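Local structure of protein angel homolog 2 (Homo sapiens, 6RW0) at residues P350-C355 / Q401-V406; Y340-P345 / A360-Y365; I16-E21 / D417-L422; Y57-Q62 / P87-E92. The protein removes 2',3'-cyclic phosphates as a phosphatase of the CCR4/nocturin family and probably binds the 3'-untranslated regions of mRNA. All coordinates share one frame; numbering follows the deposited sequence.

Contact 1: P350-C355 / Q401-V406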
# COMPACT_ATOMS: atom_id res chain seq x y z
N PRO A 350 -11.28 -6.83 -15.08
CA PRO A 350 -10.58 -6.29 -13.92
C PRO A 350 -9.24 -5.67 -14.26
O PRO A 350 -8.48 -6.18 -15.10
CB PRO A 350 -10.38 -7.51 -13.01
CG PRO A 350 -11.24 -8.57 -13.54
CD PRO A 350 -11.51 -8.29 -14.98
N GLU A 351 -8.94 -4.59 -13.55
CA GLU A 351 -7.59 -4.07 -13.45
C GLU A 351 -6.75 -5.00 -12.59
O GLU A 351 -7.23 -5.58 -11.61
CB GLU A 351 -7.62 -2.72 -12.73
CG GLU A 351 -8.27 -1.60 -13.51
CD GLU A 351 -8.45 -0.30 -12.73
OE1 GLU A 351 -8.29 -0.29 -11.48
OE2 GLU A 351 -8.79 0.71 -13.37
N VAL A 352 -5.46 -5.12 -12.93
CA VAL A 352 -4.51 -5.83 -12.09
C VAL A 352 -3.35 -4.90 -11.77
O VAL A 352 -3.07 -3.95 -12.51
CB VAL A 352 -4.00 -7.16 -12.70
CG1 VAL A 352 -5.16 -8.08 -13.02
CG2 VAL A 352 -3.13 -6.90 -13.92
N THR A 353 -2.71 -5.15 -10.63
CA THR A 353 -1.51 -4.42 -10.21
C THR A 353 -0.30 -5.33 -10.04
O THR A 353 0.80 -4.83 -9.77
CB THR A 353 -1.75 -3.62 -8.92
OG1 THR A 353 -1.94 -4.49 -7.79
CG2 THR A 353 -2.94 -2.70 -9.06
N THR A 354 -0.46 -6.65 -10.18
CA THR A 354 0.63 -7.61 -10.06
C THR A 354 0.34 -8.76 -11.02
O THR A 354 -0.82 -9.07 -11.28
CB THR A 354 0.77 -8.07 -8.61
OG1 THR A 354 1.96 -8.86 -8.45
CG2 THR A 354 -0.41 -8.91 -8.15
N CYS A 355 1.40 -9.37 -11.57
CA CYS A 355 1.19 -10.44 -12.57
C CYS A 355 2.43 -11.33 -12.69
O CYS A 355 3.30 -11.07 -13.52
CB CYS A 355 0.82 -9.89 -13.94
SG CYS A 355 0.46 -11.18 -15.21
N GLN A 401 -4.61 -9.95 -19.29
CA GLN A 401 -4.31 -10.30 -20.69
C GLN A 401 -3.27 -9.34 -21.25
O GLN A 401 -2.38 -9.79 -21.93
CB GLN A 401 -5.57 -10.29 -21.54
CG GLN A 401 -5.30 -10.76 -22.96
CD GLN A 401 -6.48 -10.66 -23.90
OE1 GLN A 401 -7.53 -10.12 -23.58
NE2 GLN A 401 -6.29 -11.17 -25.10
N ASP A 402 -3.36 -8.05 -20.93
CA ASP A 402 -2.37 -7.06 -21.40
C ASP A 402 -0.99 -7.47 -20.89
O ASP A 402 -0.06 -7.42 -21.62
CB ASP A 402 -2.62 -5.67 -20.82
CG ASP A 402 -3.79 -4.90 -21.40
OD1 ASP A 402 -4.16 -5.19 -22.53
OD2 ASP A 402 -4.34 -4.06 -20.67
N LEU A 403 -0.89 -7.83 -19.63
CA LEU A 403 0.42 -8.18 -19.03
C LEU A 403 0.97 -9.49 -19.60
O LEU A 403 2.15 -9.58 -19.75
CB LEU A 403 0.29 -8.15 -17.51
CG LEU A 403 0.21 -6.74 -16.94
CD1 LEU A 403 -0.02 -6.79 -15.45
CD2 LEU A 403 1.46 -5.95 -17.26
N TRP A 404 0.12 -10.48 -19.86
CA TRP A 404 0.67 -11.68 -20.50
C TRP A 404 1.06 -11.44 -21.95
O TRP A 404 1.92 -12.17 -22.48
CB TRP A 404 -0.25 -12.90 -20.31
CG TRP A 404 -0.11 -13.43 -18.91
CD1 TRP A 404 -1.06 -13.45 -17.93
CD2 TRP A 404 1.09 -13.95 -18.31
NE1 TRP A 404 -0.54 -13.97 -16.77
CE2 TRP A 404 0.78 -14.28 -16.97
CE3 TRP A 404 2.39 -14.18 -18.78
CZ2 TRP A 404 1.72 -14.82 -16.10
CZ3 TRP A 404 3.33 -14.72 -17.90
CH2 TRP A 404 2.98 -15.03 -16.58
N THR A 405 0.48 -10.43 -22.61
CA THR A 405 0.92 -10.09 -23.96
C THR A 405 2.38 -9.65 -23.96
O THR A 405 3.09 -9.87 -24.95
CB THR A 405 0.04 -8.99 -24.54
OG1 THR A 405 -1.30 -9.48 -24.68
CG2 THR A 405 0.53 -8.55 -25.92
N VAL A 406 2.83 -9.04 -22.86
CA VAL A 406 4.24 -8.68 -22.69
C VAL A 406 4.99 -9.73 -21.88
O VAL A 406 6.07 -9.47 -21.33
CB VAL A 406 4.40 -7.26 -22.10
CG1 VAL A 406 3.78 -6.25 -23.05
CG2 VAL A 406 3.79 -7.10 -20.71

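Contact 2: Y340-P345 / A360-Y365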
# COMPACT_ATOMS: atom_id res chain seq x y z
N TYR A 340 -8.33 4.18 -7.92
CA TYR A 340 -8.73 3.33 -9.02
C TYR A 340 -10.08 2.67 -8.75
O TYR A 340 -10.46 2.42 -7.60
CB TYR A 340 -7.66 2.28 -9.26
CG TYR A 340 -6.37 2.88 -9.76
CD1 TYR A 340 -6.19 3.14 -11.10
CD2 TYR A 340 -5.35 3.22 -8.89
CE1 TYR A 340 -5.01 3.69 -11.57
CE2 TYR A 340 -4.17 3.79 -9.35
CZ TYR A 340 -4.00 4.02 -10.69
OH TYR A 340 -2.82 4.56 -11.13
N SER A 341 -10.82 2.42 -9.84
CA SER A 341 -12.15 1.83 -9.77
C SER A 341 -12.15 0.32 -9.99
O SER A 341 -13.19 -0.31 -9.79
CB SER A 341 -13.08 2.51 -10.77
OG SER A 341 -12.68 2.20 -12.09
N HIS A 342 -11.02 -0.27 -10.38
CA HIS A 342 -10.75 -1.70 -10.35
C HIS A 342 -11.30 -2.48 -11.53
O HIS A 342 -10.95 -3.65 -11.69
CB HIS A 342 -11.18 -2.38 -9.03
CG HIS A 342 -10.79 -1.59 -7.82
ND1 HIS A 342 -9.49 -1.21 -7.58
CD2 HIS A 342 -11.53 -1.09 -6.80
CE1 HIS A 342 -9.45 -0.51 -6.46
NE2 HIS A 342 -10.67 -0.41 -5.98
N TYR A 343 -12.13 -1.89 -12.39
CA TYR A 343 -12.70 -2.56 -13.55
C TYR A 343 -12.73 -1.56 -14.69
O TYR A 343 -13.00 -0.38 -14.47
CB TYR A 343 -14.12 -3.09 -13.25
CG TYR A 343 -14.16 -3.98 -12.03
CD1 TYR A 343 -13.86 -5.33 -12.13
CD2 TYR A 343 -14.44 -3.47 -10.76
CE1 TYR A 343 -13.86 -6.15 -11.01
CE2 TYR A 343 -14.44 -4.29 -9.63
CZ TYR A 343 -14.15 -5.63 -9.77
OH TYR A 343 -14.15 -6.46 -8.67
N PHE A 344 -12.44 -2.02 -15.90
CA PHE A 344 -12.52 -1.11 -17.04
C PHE A 344 -13.98 -0.89 -17.42
O PHE A 344 -14.74 -1.86 -17.53
CB PHE A 344 -11.68 -1.61 -18.20
CG PHE A 344 -10.20 -1.56 -17.90
CD1 PHE A 344 -9.48 -0.39 -18.09
CD2 PHE A 344 -9.56 -2.66 -17.37
CE1 PHE A 344 -8.13 -0.34 -17.76
CE2 PHE A 344 -8.22 -2.61 -17.05
CZ PHE A 344 -7.50 -1.46 -17.25
N PRO A 345 -14.41 0.35 -17.59
CA PRO A 345 -15.85 0.62 -17.73
C PRO A 345 -16.48 0.00 -18.97
O PRO A 345 -17.63 -0.46 -18.92
CB PRO A 345 -15.93 2.15 -17.73
CG PRO A 345 -14.56 2.59 -18.24
CD PRO A 345 -13.60 1.58 -17.67
N ALA A 360 -2.46 -12.89 -10.79
CA ALA A 360 -2.69 -11.63 -11.52
C ALA A 360 -3.96 -10.99 -10.96
O ALA A 360 -5.08 -11.37 -11.33
CB ALA A 360 -2.80 -11.86 -13.02
N ILE A 361 -3.79 -9.99 -10.09
CA ILE A 361 -4.86 -9.42 -9.30
C ILE A 361 -4.49 -7.98 -8.96
O ILE A 361 -3.34 -7.55 -9.12
CB ILE A 361 -5.14 -10.22 -8.00
CG1 ILE A 361 -3.83 -10.43 -7.22
CG2 ILE A 361 -5.86 -11.55 -8.28
CD1 ILE A 361 -4.01 -11.19 -5.90
N THR A 362 -5.46 -7.21 -8.47
CA THR A 362 -5.18 -5.94 -7.81
C THR A 362 -4.98 -6.22 -6.32
O THR A 362 -5.88 -6.77 -5.68
CB THR A 362 -6.32 -4.94 -7.98
OG1 THR A 362 -6.28 -4.33 -9.28
CG2 THR A 362 -6.22 -3.81 -6.93
N VAL A 363 -3.80 -5.86 -5.79
CA VAL A 363 -3.54 -5.87 -4.35
C VAL A 363 -2.96 -4.54 -3.88
O VAL A 363 -2.77 -4.36 -2.67
CB VAL A 363 -2.61 -7.03 -3.93
CG1 VAL A 363 -3.32 -8.34 -4.11
CG2 VAL A 363 -1.28 -6.96 -4.69
N ASP A 364 -2.65 -3.64 -4.80
CA ASP A 364 -2.06 -2.34 -4.48
C ASP A 364 -3.11 -1.26 -4.63
O ASP A 364 -3.95 -1.32 -5.54
CB ASP A 364 -0.91 -2.03 -5.43
CG ASP A 364 0.17 -3.08 -5.40
OD1 ASP A 364 0.97 -3.07 -4.44
OD2 ASP A 364 0.21 -3.95 -6.31
N TYR A 365 -3.06 -0.26 -3.74
CA TYR A 365 -4.06 0.80 -3.71
C TYR A 365 -3.44 2.14 -3.35
O TYR A 365 -2.43 2.22 -2.64
CB TYR A 365 -5.13 0.50 -2.64
CG TYR A 365 -5.82 -0.82 -2.86
CD1 TYR A 365 -6.94 -0.89 -3.67
CD2 TYR A 365 -5.33 -1.99 -2.31
CE1 TYR A 365 -7.57 -2.09 -3.91
CE2 TYR A 365 -5.96 -3.20 -2.56
CZ TYR A 365 -7.07 -3.25 -3.36
OH TYR A 365 -7.68 -4.44 -3.61
O HOH W 1 -7.20 -1.54 -9.26

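Contact 3: I16-E21 / D417-L422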
# COMPACT_ATOMS: atom_id res chain seq x y z
N ILE A 16 -1.58 -1.41 -25.90
CA ILE A 16 -1.31 -1.61 -24.45
C ILE A 16 -0.61 -0.33 -23.99
O ILE A 16 0.55 -0.18 -24.29
CB ILE A 16 -0.45 -2.84 -24.19
CG1 ILE A 16 -1.10 -4.09 -24.78
CG2 ILE A 16 -0.19 -2.99 -22.70
CD1 ILE A 16 -0.29 -5.33 -24.63
N LYS A 17 -1.34 0.56 -23.34
CA LYS A 17 -0.76 1.85 -22.94
C LYS A 17 -1.30 2.24 -21.57
O LYS A 17 -2.45 1.95 -21.30
CB LYS A 17 -1.11 2.93 -23.97
CG LYS A 17 -0.55 4.31 -23.67
CD LYS A 17 -0.57 5.31 -24.79
CE LYS A 17 0.10 6.61 -24.38
NZ LYS A 17 0.07 7.63 -25.45
N ARG A 18 -0.49 2.91 -20.77
CA ARG A 18 -0.94 3.50 -19.50
C ARG A 18 -1.15 4.98 -19.82
O ARG A 18 -0.20 5.62 -20.20
CB ARG A 18 0.09 3.24 -18.41
CG ARG A 18 0.27 1.76 -18.13
CD ARG A 18 0.95 1.51 -16.80
NE ARG A 18 0.08 1.92 -15.73
CZ ARG A 18 0.44 2.01 -14.47
NH1 ARG A 18 1.65 1.65 -14.10
NH2 ARG A 18 -0.43 2.47 -13.59
N ASN A 19 -2.36 5.47 -19.64
CA ASN A 19 -2.74 6.85 -19.99
C ASN A 19 -3.05 7.67 -18.75
O ASN A 19 -3.48 7.11 -17.80
CB ASN A 19 -4.05 6.86 -20.78
CG ASN A 19 -4.10 5.81 -21.86
OD1 ASN A 19 -4.76 4.79 -21.73
ND2 ASN A 19 -3.39 6.06 -22.92
N TRP A 20 -2.84 8.97 -18.80
CA TRP A 20 -3.33 9.84 -17.72
C TRP A 20 -4.82 10.01 -17.96
O TRP A 20 -5.19 10.47 -19.03
CB TRP A 20 -2.64 11.20 -17.74
CG TRP A 20 -1.37 11.26 -16.96
CD1 TRP A 20 -0.13 11.48 -17.46
CD2 TRP A 20 -1.21 11.06 -15.55
NE1 TRP A 20 0.79 11.43 -16.45
CE2 TRP A 20 0.16 11.16 -15.28
CE3 TRP A 20 -2.08 10.76 -14.51
CZ2 TRP A 20 0.66 11.03 -13.99
CZ3 TRP A 20 -1.58 10.63 -13.24
CH2 TRP A 20 -0.23 10.77 -12.99
N GLU A 21 -5.65 9.56 -17.06
CA GLU A 21 -7.09 9.76 -17.13
C GLU A 21 -7.42 10.91 -16.19
O GLU A 21 -7.13 10.83 -14.99
CB GLU A 21 -7.86 8.53 -16.68
CG GLU A 21 -7.70 7.32 -17.55
CD GLU A 21 -8.49 6.14 -17.02
OE1 GLU A 21 -8.96 6.19 -15.86
OE2 GLU A 21 -8.66 5.16 -17.78
N ASP A 417 7.35 -7.17 -10.35
CA ASP A 417 6.15 -7.97 -10.56
C ASP A 417 4.88 -7.19 -10.22
O ASP A 417 3.78 -7.75 -10.35
CB ASP A 417 6.20 -9.35 -9.88
CG ASP A 417 6.35 -9.29 -8.38
OD1 ASP A 417 6.69 -8.22 -7.84
OD2 ASP A 417 6.14 -10.35 -7.74
N HIS A 418 5.00 -5.93 -9.82
CA HIS A 418 3.86 -5.04 -9.68
C HIS A 418 3.98 -3.88 -10.65
O HIS A 418 5.07 -3.56 -11.15
CB HIS A 418 3.76 -4.44 -8.27
CG HIS A 418 3.53 -5.44 -7.20
ND1 HIS A 418 2.39 -5.46 -6.42
CD2 HIS A 418 4.28 -6.48 -6.78
CE1 HIS A 418 2.46 -6.46 -5.57
NE2 HIS A 418 3.60 -7.10 -5.77
N LEU A 419 2.82 -3.22 -10.93
CA LEU A 419 2.83 -1.95 -11.64
C LEU A 419 2.78 -0.79 -10.65
O LEU A 419 2.16 -0.89 -9.59
CB LEU A 419 1.58 -1.84 -12.51
CG LEU A 419 1.46 -2.86 -13.64
CD1 LEU A 419 0.10 -2.73 -14.33
CD2 LEU A 419 2.56 -2.67 -14.64
N PRO A 420 3.41 0.34 -10.98
CA PRO A 420 3.27 1.52 -10.12
C PRO A 420 1.90 2.18 -10.31
O PRO A 420 1.39 2.27 -11.42
CB PRO A 420 4.39 2.45 -10.59
CG PRO A 420 4.62 2.06 -12.02
CD PRO A 420 4.35 0.57 -12.10
N LEU A 421 1.33 2.64 -9.20
CA LEU A 421 0.10 3.41 -9.19
C LEU A 421 0.48 4.87 -9.06
O LEU A 421 1.46 5.21 -8.38
CB LEU A 421 -0.76 2.99 -7.99
CG LEU A 421 -1.56 1.69 -8.13
CD1 LEU A 421 -0.69 0.47 -8.34
CD2 LEU A 421 -2.48 1.49 -6.91
N LEU A 422 -0.27 5.76 -9.71
CA LEU A 422 0.08 7.17 -9.70
C LEU A 422 -1.19 8.00 -9.76
O LEU A 422 -2.06 7.74 -10.60
CB LEU A 422 1.00 7.49 -10.87
CG LEU A 422 1.53 8.92 -11.01
CD1 LEU A 422 2.46 9.34 -9.88
CD2 LEU A 422 2.25 9.05 -12.37

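Contact 4: Y57-Q62 / P87-E92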
# COMPACT_ATOMS: atom_id res chain seq x y z
N TYR A 57 4.44 2.06 -5.28
CA TYR A 57 5.12 1.06 -6.12
C TYR A 57 5.77 -0.02 -5.25
O TYR A 57 6.66 0.32 -4.50
CB TYR A 57 6.18 1.77 -6.96
CG TYR A 57 6.72 1.04 -8.16
CD1 TYR A 57 6.19 -0.17 -8.57
CD2 TYR A 57 7.72 1.60 -8.91
CE1 TYR A 57 6.69 -0.82 -9.69
CE2 TYR A 57 8.22 0.97 -10.03
CZ TYR A 57 7.71 -0.24 -10.41
OH TYR A 57 8.19 -0.88 -11.52
N ASN A 58 5.36 -1.28 -5.41
CA ASN A 58 6.06 -2.43 -4.80
C ASN A 58 7.13 -2.78 -5.85
O ASN A 58 6.76 -3.22 -6.90
CB ASN A 58 5.08 -3.55 -4.50
CG ASN A 58 5.77 -4.79 -4.00
OD1 ASN A 58 6.90 -5.05 -4.33
ND2 ASN A 58 5.08 -5.57 -3.20
N ILE A 59 8.41 -2.54 -5.55
CA ILE A 59 9.50 -2.62 -6.57
C ILE A 59 10.11 -4.02 -6.66
O ILE A 59 10.93 -4.20 -7.53
CB ILE A 59 10.56 -1.53 -6.30
CG1 ILE A 59 11.38 -1.79 -5.03
CG2 ILE A 59 9.90 -0.16 -6.28
CD1 ILE A 59 12.58 -0.88 -4.90
N LEU A 60 9.71 -4.95 -5.81
CA LEU A 60 10.18 -6.34 -5.79
C LEU A 60 11.61 -6.41 -5.24
O LEU A 60 12.57 -6.02 -5.91
CB LEU A 60 10.03 -7.04 -7.14
CG LEU A 60 10.54 -8.49 -7.22
CD1 LEU A 60 9.93 -9.42 -6.20
CD2 LEU A 60 10.29 -9.00 -8.65
N SER A 61 11.74 -6.92 -4.02
CA SER A 61 13.05 -7.09 -3.40
C SER A 61 13.81 -8.21 -4.09
O SER A 61 13.25 -9.28 -4.36
CB SER A 61 12.82 -7.42 -1.93
OG SER A 61 13.84 -8.24 -1.38
N GLN A 62 15.09 -7.98 -4.38
CA GLN A 62 15.88 -9.02 -5.05
C GLN A 62 15.96 -10.30 -4.23
O GLN A 62 15.87 -11.41 -4.79
CB GLN A 62 17.29 -8.51 -5.37
CG GLN A 62 18.05 -9.42 -6.32
CD GLN A 62 17.45 -9.42 -7.71
OE1 GLN A 62 16.81 -8.46 -8.12
NE2 GLN A 62 17.68 -10.50 -8.46
N PRO A 87 18.15 -0.00 -12.71
CA PRO A 87 18.11 1.12 -13.67
C PRO A 87 16.74 1.34 -14.28
O PRO A 87 16.36 2.50 -14.52
CB PRO A 87 19.17 0.73 -14.71
CG PRO A 87 20.11 -0.16 -13.97
CD PRO A 87 19.25 -0.93 -12.99
N ASN A 88 15.99 0.28 -14.56
CA ASN A 88 14.64 0.44 -15.09
C ASN A 88 13.71 1.08 -14.07
O ASN A 88 12.92 1.97 -14.42
CB ASN A 88 14.09 -0.92 -15.50
CG ASN A 88 14.45 -1.31 -16.92
OD1 ASN A 88 14.98 -0.51 -17.69
ND2 ASN A 88 14.13 -2.54 -17.28
N ILE A 89 13.78 0.63 -12.82
CA ILE A 89 12.91 1.18 -11.77
C ILE A 89 13.22 2.65 -11.55
O ILE A 89 12.32 3.49 -11.45
CB ILE A 89 13.08 0.36 -10.49
CG1 ILE A 89 12.48 -1.04 -10.67
CG2 ILE A 89 12.45 1.07 -9.31
CD1 ILE A 89 13.01 -2.09 -9.70
N LEU A 90 14.51 3.00 -11.48
CA LEU A 90 14.89 4.39 -11.29
C LEU A 90 14.44 5.25 -12.47
O LEU A 90 13.96 6.38 -12.28
CB LEU A 90 16.40 4.49 -11.07
CG LEU A 90 16.97 5.89 -10.87
CD1 LEU A 90 16.40 6.48 -9.59
CD2 LEU A 90 18.50 5.86 -10.86
N LYS A 91 14.56 4.73 -13.69
CA LYS A 91 14.13 5.47 -14.87
C LYS A 91 12.63 5.75 -14.82
O LYS A 91 12.19 6.85 -15.18
CB LYS A 91 14.49 4.67 -16.12
CG LYS A 91 14.07 5.31 -17.42
CD LYS A 91 14.56 4.46 -18.60
CE LYS A 91 14.18 5.08 -19.93
NZ LYS A 91 14.52 4.18 -21.07
N GLU A 92 11.83 4.77 -14.38
CA GLU A 92 10.40 4.99 -14.23
C GLU A 92 10.11 6.07 -13.20
O GLU A 92 9.24 6.92 -13.40
CB GLU A 92 9.73 3.72 -13.71
CG GLU A 92 9.41 2.65 -14.65
CD GLU A 92 8.67 1.55 -13.91
OE1 GLU A 92 9.32 0.81 -13.13
OE2 GLU A 92 7.44 1.46 -14.07

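Contact 1: P350-C355 / Q401-V406
C355 sets its sulfur over one face of the W404 indole, a cysteine sulfur-aromatic contact that joins strand 354-356 to helix 400-405 in the endonuclease/exonuclease/phosphatase fold. Followed outward, the C355 side chain meets two successive helix residues. Its CB rests on the L403 methyl CD1 at 3.5 Å. SG stands anti to the backbone N (chi1 -177°), and from there it passes L403 CB at 3.8 Å and arrives above the indole. Two measures support a face contact: C355 SG is 3.7 Å from the centroid of the W404 five-membered ring and lies 28° off its normal. The offset is toward the rim, where W404 NE1 comes within 3.3 Å of C355 SG. With an alanine here in place of W404, the sulfur would probably lose its aromatic cover and H74, which meets the indole edge-to-face, its ring partner. T353 and T354, which both face I361 in a classic beta bulge, point away from the helix, while V352 and C355, flanking them in sequence, point toward it. A further apolar contact is made tip to tip, V352 CG2 against L403 CD1 at 3.5 Å, tighter than carbons usually pack.

Contact 2: Y340-P345 / A360-Y365
The imidazole of H342 and the phenol ring of Y365 cross at about a right angle, with planes 77° apart and centroids separated by 5.6 Å. H342 CE1 comes to the edge of the Y365 ring, near its plane, 3.5 Å from Y365 CE1. One face of the imidazole carries the backbone oxygen Y340 O, 3.2 Å above the ring plane and displaced toward the rim. At the imidazole edge, in plane, sits a water 2.9 Å from H342 ND1. The same water donates to T362 OG1 over 2.9 Å, so it bridges two side chains whose direct approach, H342 ND1 to T362 CG2, is a loose 4.2 Å. The polar ends are also held from outside: H342 NE2 bonds to Y246 OH, T362 OG1 to E351 O, and Y365 OH to S239 O. Both imidazole nitrogens thus have partners, which should fix the ring's rotation. H342 itself has a positive phi of 82°, which turns the loop where its backbone pairs with E351. This loop connects strands 336-338 and 354-356, both antiparallel neighbours of strand 359-369, and it packs where that strand is interrupted near T362: a strand connection at the sheet edge of the DNase I-like fold, with the Y365 side chain about 14 Å from the bound magnesium.

Contact 3: I16-E21 / D417-L422
Both terminal nitrogens of R18 donate to a single acceptor, the backbone oxygen of P420, linking the lead-in to edge strand 20-22 of a large mixed sheet in the DNase I-like fold with the lead-in to strand 421-428, two places further into that sheet. The touching parts of the segments run 5° apart, yet the CA atoms of W20 and L422 are 9.1 Å from each other, as expected with strand 390-395 lying between strands 20-22 and 421-428. The tight part is the guanidinium. R18 NH1 and R18 NH2 each lie 2.8 Å from P420 O, which sits at the edge and in the plane of the group. NH1 donates in the carbonyl plane, with a bent N-H...O angle of 145°, while NH2 approaches nearly along the C=O axis. A bend at chi3 (67°) directs the otherwise stretched arginine chain inward. The group is fixed further by the end of the middle strand, since R18 NE bonds to S396 O and R18 NH2 also to L395 O. A methionine in its place would probably leave the three carbonyls of P420, L395 and S396 without these donors. The looser side is at W20, partly exposed at the margin of the contact: it crosses L422 obliquely, its ring end lying against the leucine side chain at a separation that is doubtful. P420 CD lies beside R18 NH1 at 3.5 Å, close to the guanidinium plane, while L419 CB is 3.8 Å from the same nitrogen and well out of that plane.

Contact 4: Y57-Q62 / P87-E92
Y57 OH donates to the syn lone pair of E92 OE1 at 2.6 Å. Ring and carboxylate planes stand 89° apart, and OE1 lies at the ring edge near its plane. Beside this polar link is an apolar one: I59 CG2 meets I89 CG2 at 4.1 Å, their side chains crossing at about a right angle. I89 CD1 also reaches I59 O at 3.7 Å. Within its own segment, I59 CG2 lies over one face of the Y57 ring, toward its rim, 3.8 Å above the plane. Y57 CG is anti to the backbone N (chi1 -163°), which sends the phenol toward the helix, and the E92 chain is extended beyond CG to meet it. In the next shell, P420 packs on both Y57 and E92, and R85 bonds to the carbonyls of I59 and L60. N58 OD1 accepts from L60 N at 3.2 Å, an Asx turn at the strand's end, while N58 ND2 bonds to D236 and E105. Strand 49-58, helix 82-96 and the adjacent parallel strand 100-107 form a beta-alpha-beta crossover of the endonuclease/exonuclease/phosphatase fold, its turn near the metal site, with the I59 side chain about 9 Å from the bound magnesium.

In the fold
From the N terminus, 16-21 opens contact 3, which closes 396 residues later at 417-422 and so encloses the other three. Contact 4 closes first, a short loop between strand 49-58 and helix 82-96. Contacts 2 and 1 follow in series with it and cross each other: 340-345, 350-355, 360-365 and 401-406 alternate along the chain. These two share the sheet containing strands 354-356 and 359-369, where T353 OG1 meets D364 OD2. Contacts 3 and 4 share the other large sheet, through neighbouring strands 421-428 and 49-58. Segment 417-422 joins the two halves: L419 N bonds to T353 O, H418 ND1 to D364 OD2, and H418 NE2 packs near N58 ND2.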